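Local coordinates for RING finger protein unkempt homolog (PDB 5ELH) that binds RNA sequence-specifically through clustered CCCH zinc fingers and represses translation, shaping the early morphology of cortical neurons in the embryo, at residues Y91-Y96 / S129-I134. Sequence-based numbering, arbitrary orientation.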
# COMPACT_ATOMS: atom_id res chain seq x y z
N TYR A 91 -7.41 6.28 -13.49
CA TYR A 91 -6.31 6.01 -12.57
C TYR A 91 -5.29 5.06 -13.19
O TYR A 91 -4.46 4.47 -12.50
CB TYR A 91 -6.85 5.49 -11.23
CG TYR A 91 -7.70 6.56 -10.57
CD1 TYR A 91 -9.06 6.65 -10.84
CD2 TYR A 91 -7.12 7.52 -9.76
CE1 TYR A 91 -9.83 7.63 -10.27
CE2 TYR A 91 -7.88 8.50 -9.19
CZ TYR A 91 -9.24 8.56 -9.45
OH TYR A 91 -10.02 9.55 -8.89
N HIS A 92 -5.35 4.96 -14.51
CA HIS A 92 -4.39 4.16 -15.28
C HIS A 92 -3.04 4.86 -15.34
O HIS A 92 -2.96 6.10 -15.35
CB HIS A 92 -4.93 3.95 -16.70
CG HIS A 92 -4.38 2.75 -17.40
ND1 HIS A 92 -3.08 2.67 -17.85
CD2 HIS A 92 -4.97 1.59 -17.77
CE1 HIS A 92 -2.88 1.51 -18.43
NE2 HIS A 92 -4.02 0.84 -18.41
N LEU A 93 -1.98 4.06 -15.36
CA LEU A 93 -0.60 4.55 -15.49
C LEU A 93 -0.42 5.48 -16.70
O LEU A 93 0.36 6.43 -16.66
CB LEU A 93 0.38 3.38 -15.60
CG LEU A 93 0.67 2.66 -14.27
CD1 LEU A 93 1.26 1.28 -14.52
CD2 LEU A 93 1.58 3.50 -13.40
N ARG A 94 -1.20 5.22 -17.74
CA ARG A 94 -1.14 5.98 -18.98
C ARG A 94 -1.68 7.40 -18.84
O ARG A 94 -1.19 8.32 -19.50
CB ARG A 94 -1.95 5.25 -20.05
CG ARG A 94 -2.16 6.03 -21.35
CD ARG A 94 -0.84 6.34 -22.02
NE ARG A 94 -1.03 7.03 -23.29
CZ ARG A 94 -1.14 8.35 -23.43
NH1 ARG A 94 -1.06 9.15 -22.37
NH2 ARG A 94 -1.31 8.86 -24.64
N TYR A 95 -2.69 7.57 -18.00
CA TYR A 95 -3.47 8.81 -17.99
C TYR A 95 -3.54 9.58 -16.67
O TYR A 95 -3.72 10.80 -16.69
CB TYR A 95 -4.88 8.52 -18.47
CG TYR A 95 -4.97 8.24 -19.95
CD1 TYR A 95 -4.52 9.18 -20.87
CD2 TYR A 95 -5.52 7.06 -20.42
CE1 TYR A 95 -4.61 8.95 -22.21
CE2 TYR A 95 -5.61 6.81 -21.78
CZ TYR A 95 -5.14 7.76 -22.67
OH TYR A 95 -5.22 7.55 -24.02
N TYR A 96 -3.40 8.90 -15.54
CA TYR A 96 -3.57 9.57 -14.24
C TYR A 96 -2.67 10.81 -14.11
O TYR A 96 -1.46 10.74 -14.29
CB TYR A 96 -3.29 8.59 -13.10
CG TYR A 96 -3.43 9.16 -11.72
CD1 TYR A 96 -4.66 9.58 -11.24
CD2 TYR A 96 -2.33 9.26 -10.88
CE1 TYR A 96 -4.79 10.11 -9.96
CE2 TYR A 96 -2.45 9.78 -9.61
CZ TYR A 96 -3.68 10.20 -9.15
OH TYR A 96 -3.78 10.71 -7.89
N SER A 129 4.32 12.50 -15.94
CA SER A 129 4.46 12.08 -17.32
C SER A 129 3.69 10.78 -17.48
O SER A 129 3.64 9.97 -16.55
CB SER A 129 5.93 11.86 -17.66
OG SER A 129 6.69 13.02 -17.37
N PRO A 130 3.05 10.59 -18.64
CA PRO A 130 2.42 9.29 -18.84
C PRO A 130 3.42 8.14 -18.84
O PRO A 130 4.63 8.34 -19.02
CB PRO A 130 1.75 9.43 -20.22
CG PRO A 130 2.23 10.70 -20.80
CD PRO A 130 2.70 11.56 -19.69
N VAL A 131 2.92 6.94 -18.57
CA VAL A 131 3.63 5.70 -18.86
C VAL A 131 2.96 5.14 -20.11
O VAL A 131 1.74 5.04 -20.16
CB VAL A 131 3.51 4.67 -17.72
CG1 VAL A 131 4.00 3.28 -18.16
CG2 VAL A 131 4.29 5.14 -16.50
N TYR A 132 3.76 4.79 -21.12
CA TYR A 132 3.22 4.34 -22.38
C TYR A 132 3.48 2.85 -22.58
O TYR A 132 4.53 2.34 -22.20
CB TYR A 132 3.89 5.09 -23.53
CG TYR A 132 3.61 6.58 -23.61
CD1 TYR A 132 2.44 7.06 -24.19
CD2 TYR A 132 4.53 7.51 -23.14
CE1 TYR A 132 2.19 8.42 -24.30
CE2 TYR A 132 4.28 8.88 -23.24
CZ TYR A 132 3.11 9.32 -23.83
OH TYR A 132 2.85 10.67 -23.93
N ASP A 133 2.50 2.17 -23.18
CA ASP A 133 2.68 0.80 -23.69
C ASP A 133 3.72 0.83 -24.82
O ASP A 133 3.70 1.73 -25.66
CB ASP A 133 1.33 0.29 -24.21
CG ASP A 133 1.37 -1.16 -24.65
OD1 ASP A 133 2.04 -1.47 -25.66
OD2 ASP A 133 0.70 -2.00 -24.00
N ILE A 134 4.64 -0.14 -24.83
CA ILE A 134 5.69 -0.19 -25.84
C ILE A 134 5.10 -0.08 -27.26
O ILE A 134 5.72 0.51 -28.15
CB ILE A 134 6.58 -1.46 -25.70
CG1 ILE A 134 7.74 -1.45 -26.71
CG2 ILE A 134 5.75 -2.72 -25.87
CD1 ILE A 134 8.76 -0.36 -26.49
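Arg94 and Tyr132 meet where two loops of a CCCH zinc-finger module come together, the one entering the finger and the other leading on to helix 134-142. Tyr132 CE1 sits over the centre of one guanidinium face, 3.4 Å from Arg94 CZ, but the two planes are turned 57° apart, so the ring leans obliquely over the cation and is not stacked parallel to it. Tyr95 CE1 lies over the opposite guanidinium face, toward its rim. Arg94 runs alongside Pro130, with NH1 3.5 Å from Pro130 CB. Its CG is anti to the backbone N (chi1 171°), beside the carbonyl carbon, and a bend at chi2 then carries the group in between the two tyrosines. The backbones are joined by a hydrogen bond from Val131 N to Leu93 O, 3.2 Å long and nearly straight at 161°; the donor stands above the carbonyl plane. Arg128 NH2 also donates to this oxygen. Next to this bond, Arg94 CA makes a CA-H...O contact of 3.3 Å with Val131 O, and Leu93 CB touches Val131 CB at 4.0 Å. Further out, Arg94 NH2 forms a salt bridge with Glu136 of helix 134-142, while Leu137 and Met140 of that helix touch Tyr132. With an alanine at Arg94, Glu136 would probably lose this cationic mate and a gap is likely to open between the Tyr95 and Tyr132 rings. Within its own segment the Arg94 backbone is held by His92, whose ND1 accepts from Arg94 N at 3.2 Å, in the imidazole plane.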